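Local atomic coordinates of Cfl (Pectobacterium brasiliense, PDB entry 7A9J), a protein that probably activates carboxylic acids with ATP, as a coronafacic acid ligase of the AMP-binding enzyme family that forms amides. Residues A[357-367]-A[377-385]. The protein carries 1 engineered substitution. Residues are numbered along the deposited sequence; the frame is centred on the assembly and turned at random.
Sequences IGWPLPGVEIK and ELLIRSPAK
Strands 365-367 and 377-381 run antiparallel, their axes 4.7 Å apart, with Glu365–Arg381 and Lys367–Leu379 as hydrogen-bonded pairs and Ile366–Ile380 the non-hydrogen-bonded pair between them. Each hydrogen-bonded pair makes both backbone bonds; Glu365 N donates to Arg381 O at 2.9 Å. On one face Arg381 takes the Glu365 carboxylate side-on: NH2 reaches OE1 at 2.8 Å, OE1 lying in the guanidinium plane and met on its syn side, though out of the carboxylate plane, while NE reaches OE2 at 2.9 Å from above that plane. The carboxylate and guanidinium planes are 37° apart. Arg381 bends at chi3 (61°), which turns its guanidinium edge onto the acid; NH1 goes instead to Asp401 O. Further along this face, Lys367 lays its CE 3.8 Å from Leu379 CD1 and makes a cation-pi contact with Trp403. Ile366 and Ile380 point to the other face. At the hairpin's edge Leu378 splits its branches, CD1 to Ile366 CB (3.9 Å) and CD2 tip to tip with Ile357 CD1. By the type II turn Leu361–Val364, Val364 CG1 meets Ile380 CG2 and CG2 meets Pro383 CD (3.6 Å). This is a beta hairpin whose second strand, 376-381, also pairs with strands 404-406 and 408-412; the Ile380 side chain lies about 10 Å from the bound 6-ethyl-1-oxidanylidene-indene-4-carboxylic acid.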
loop_
_atom_site.group_PDB
_atom_site.type_symbol
_atom_site.label_atom_id
_atom_site.label_comp_id
_atom_site.label_asym_id
_atom_site.label_seq_id
_atom_site.Cartn_x
_atom_site.Cartn_y
_atom_site.Cartn_z
ATOM N N ILE A 357 -14.012 4.181 5.787
ATOM C CA ILE A 357 -13.142 3.409 4.919
ATOM C C ILE A 357 -13.825 2.783 3.728
ATOM O O ILE A 357 -13.118 2.180 2.868
ATOM C CB ILE A 357 -12.362 2.327 5.667
ATOM C CG1 ILE A 357 -13.331 1.348 6.347
ATOM C CG2 ILE A 357 -11.362 3.000 6.605
ATOM C CD1 ILE A 357 -12.577 0.272 7.101
ATOM N N GLY A 358 -15.119 2.924 3.569
ATOM C CA GLY A 358 -15.672 2.436 2.325
ATOM C C GLY A 358 -16.399 1.102 2.445
ATOM O O GLY A 358 -16.868 0.705 3.532
ATOM N N TRP A 359 -16.461 0.379 1.341
ATOM C CA TRP A 359 -17.315 -0.768 1.207
ATOM C C TRP A 359 -16.498 -2.033 0.991
ATOM O O TRP A 359 -15.572 -2.028 0.166
ATOM C CB TRP A 359 -18.275 -0.590 0.017
ATOM C CG TRP A 359 -19.338 0.426 0.232
ATOM C CD1 TRP A 359 -20.621 0.170 0.669
ATOM C CD2 TRP A 359 -19.223 1.878 0.159
ATOM N NE1 TRP A 359 -21.311 1.339 0.800
ATOM C CE2 TRP A 359 -20.495 2.394 0.483
ATOM C CE3 TRP A 359 -18.207 2.763 -0.253
ATOM C CZ2 TRP A 359 -20.774 3.782 0.508
ATOM C CZ3 TRP A 359 -18.470 4.135 -0.231
ATOM C CH2 TRP A 359 -19.748 4.625 0.180
ATOM N N PRO A 360 -16.943 -3.172 1.519
ATOM C CA PRO A 360 -16.271 -4.445 1.171
ATOM C C PRO A 360 -16.352 -4.715 -0.321
ATOM O O PRO A 360 -17.385 -4.526 -0.971
ATOM C CB PRO A 360 -17.072 -5.508 1.958
ATOM C CG PRO A 360 -17.574 -4.688 3.201
ATOM C CD PRO A 360 -17.964 -3.343 2.582
ATOM N N LEU A 361 -15.234 -5.187 -0.851
ATOM C CA LEU A 361 -15.157 -5.586 -2.233
ATOM C C LEU A 361 -15.931 -6.875 -2.471
ATOM O O LEU A 361 -16.327 -7.563 -1.528
ATOM C CB LEU A 361 -13.686 -5.710 -2.562
ATOM C CG LEU A 361 -13.039 -4.324 -2.706
ATOM C CD1 LEU A 361 -11.461 -4.489 -2.772
ATOM C CD2 LEU A 361 -13.576 -3.518 -3.901
ATOM N N PRO A 362 -16.135 -7.264 -3.743
ATOM C CA PRO A 362 -16.925 -8.483 -4.012
ATOM C C PRO A 362 -16.309 -9.727 -3.388
ATOM O O PRO A 362 -15.093 -9.926 -3.415
ATOM C CB PRO A 362 -16.964 -8.565 -5.549
ATOM C CG PRO A 362 -16.770 -7.137 -6.005
ATOM C CD PRO A 362 -15.793 -6.538 -4.994
ATOM N N GLY A 363 -17.179 -10.512 -2.726
ATOM C CA GLY A 363 -16.773 -11.723 -2.042
ATOM C C GLY A 363 -16.195 -11.508 -0.659
ATOM O O GLY A 363 -15.961 -12.486 0.055
ATOM N N VAL A 364 -15.879 -10.273 -0.288
ATOM C CA VAL A 364 -15.324 -10.008 1.032
ATOM C C VAL A 364 -16.446 -10.115 2.069
ATOM O O VAL A 364 -17.558 -9.593 1.870
ATOM C CB VAL A 364 -14.650 -8.618 1.057
ATOM C CG1 VAL A 364 -14.183 -8.222 2.471
ATOM C CG2 VAL A 364 -13.432 -8.603 0.106
ATOM N N GLU A 365 -16.187 -10.862 3.142
ATOM C CA GLU A 365 -17.136 -10.992 4.245
ATOM C C GLU A 365 -16.626 -10.211 5.433
ATOM O O GLU A 365 -15.433 -10.258 5.730
ATOM C CB GLU A 365 -17.303 -12.458 4.658
ATOM C CG GLU A 365 -17.522 -13.437 3.482
ATOM C CD GLU A 365 -17.276 -14.863 3.941
ATOM O OE1 GLU A 365 -18.155 -15.390 4.673
ATOM O OE2 GLU A 365 -16.195 -15.417 3.649
ATOM N N ILE A 366 -17.524 -9.523 6.143
ATOM C CA ILE A 366 -17.051 -8.817 7.327
ATOM C C ILE A 366 -17.923 -9.217 8.485
ATOM O O ILE A 366 -19.073 -9.637 8.304
ATOM C CB ILE A 366 -17.033 -7.275 7.177
ATOM C CG1 ILE A 366 -18.431 -6.719 6.994
ATOM C CG2 ILE A 366 -16.083 -6.806 6.006
ATOM C CD1 ILE A 366 -18.546 -5.406 7.628
ATOM N N LYS A 367 -17.345 -9.131 9.682
ATOM C CA LYS A 367 -18.097 -9.260 10.906
ATOM C C LYS A 367 -17.645 -8.141 11.828
ATOM O O LYS A 367 -16.459 -7.794 11.875
ATOM C CB LYS A 367 -17.896 -10.652 11.549
ATOM C CG LYS A 367 -18.238 -10.744 13.020
ATOM C CD LYS A 367 -18.344 -12.204 13.469
ATOM C CE LYS A 367 -17.180 -13.034 12.918
ATOM N NZ LYS A 367 -17.204 -14.420 13.484
ATOM N N GLU A 377 -15.024 -4.107 16.768
ATOM C CA GLU A 377 -13.866 -4.468 15.948
ATOM C C GLU A 377 -14.255 -5.086 14.604
ATOM O O GLU A 377 -15.086 -5.993 14.537
ATOM C CB GLU A 377 -12.952 -5.436 16.716
ATOM C CG GLU A 377 -11.689 -5.709 15.895
ATOM C CD GLU A 377 -10.637 -6.549 16.616
ATOM O OE1 GLU A 377 -10.957 -7.155 17.673
ATOM O OE2 GLU A 377 -9.497 -6.602 16.093
ATOM N N LEU A 378 -13.623 -4.596 13.540
ATOM C CA LEU A 378 -13.804 -5.117 12.189
ATOM C C LEU A 378 -13.008 -6.407 12.032
ATOM O O LEU A 378 -11.784 -6.414 12.231
ATOM C CB LEU A 378 -13.340 -4.099 11.159
ATOM C CG LEU A 378 -13.297 -4.554 9.733
ATOM C CD1 LEU A 378 -14.694 -4.961 9.328
ATOM C CD2 LEU A 378 -12.746 -3.369 8.909
ATOM N N LEU A 379 -13.719 -7.481 11.692
ATOM C CA LEU A 379 -13.157 -8.772 11.319
ATOM C C LEU A 379 -13.433 -9.037 9.843
ATOM O O LEU A 379 -14.508 -8.712 9.338
ATOM C CB LEU A 379 -13.785 -9.890 12.160
ATOM C CG LEU A 379 -13.912 -9.689 13.674
ATOM C CD1 LEU A 379 -14.419 -10.943 14.366
ATOM C CD2 LEU A 379 -12.576 -9.297 14.184
ATOM N N ILE A 380 -12.476 -9.638 9.138
ATOM C CA ILE A 380 -12.592 -9.740 7.683
ATOM C C ILE A 380 -12.224 -11.148 7.239
ATOM O O ILE A 380 -11.237 -11.718 7.712
ATOM C CB ILE A 380 -11.715 -8.711 6.929
ATOM C CG1 ILE A 380 -12.097 -7.282 7.346
ATOM C CG2 ILE A 380 -11.876 -8.888 5.365
ATOM C CD1 ILE A 380 -11.039 -6.290 6.942
ATOM N N ARG A 381 -13.014 -11.698 6.320
ATOM C CA ARG A 381 -12.609 -12.865 5.561
ATOM C C ARG A 381 -12.571 -12.507 4.069
ATOM O O ARG A 381 -13.517 -11.909 3.541
ATOM C CB ARG A 381 -13.563 -14.032 5.843
ATOM C CG ARG A 381 -13.060 -15.371 5.351
ATOM C CD ARG A 381 -13.705 -16.472 6.248
ATOM N NE ARG A 381 -15.161 -16.436 6.149
ATOM C CZ ARG A 381 -15.989 -17.119 6.935
ATOM N NH1 ARG A 381 -15.501 -17.903 7.885
ATOM N NH2 ARG A 381 -17.309 -17.020 6.760
ATOM N N SER A 382 -11.481 -12.844 3.421
ATOM C CA SER A 382 -11.268 -12.405 2.035
ATOM C C SER A 382 -11.481 -13.555 1.043
ATOM O O SER A 382 -11.236 -14.723 1.390
ATOM C CB SER A 382 -9.847 -11.843 1.877
ATOM O OG SER A 382 -9.539 -11.696 0.487
ATOM N N PRO A 383 -11.989 -13.274 -0.171
ATOM C CA PRO A 383 -12.064 -14.335 -1.190
ATOM C C PRO A 383 -10.711 -14.719 -1.731
ATOM O O PRO A 383 -10.594 -15.776 -2.377
ATOM C CB PRO A 383 -12.952 -13.725 -2.284
ATOM C CG PRO A 383 -12.619 -12.251 -2.227
ATOM C CD PRO A 383 -12.494 -11.994 -0.699
ATOM N N ALA A 384 -9.680 -13.909 -1.492
ATOM C CA ALA A 384 -8.315 -14.301 -1.837
ATOM C C ALA A 384 -7.707 -14.961 -0.606
ATOM O O ALA A 384 -7.231 -14.294 0.316
ATOM C CB ALA A 384 -7.508 -13.112 -2.335
ATOM N N LYS A 385 -7.758 -16.278 -0.593
ATOM C CA LYS A 385 -7.285 -17.081 0.526
ATOM C C LYS A 385 -5.809 -17.386 0.369
ATOM O O LYS A 385 -5.411 -18.152 -0.530
ATOM C CB LYS A 385 -8.062 -18.385 0.608
ATOM C CG LYS A 385 -9.522 -18.210 0.501
ATOM C CD LYS A 385 -10.074 -17.904 1.838
ATOM C CE LYS A 385 -11.581 -18.037 1.789
ATOM N NZ LYS A 385 -12.033 -17.080 2.811
#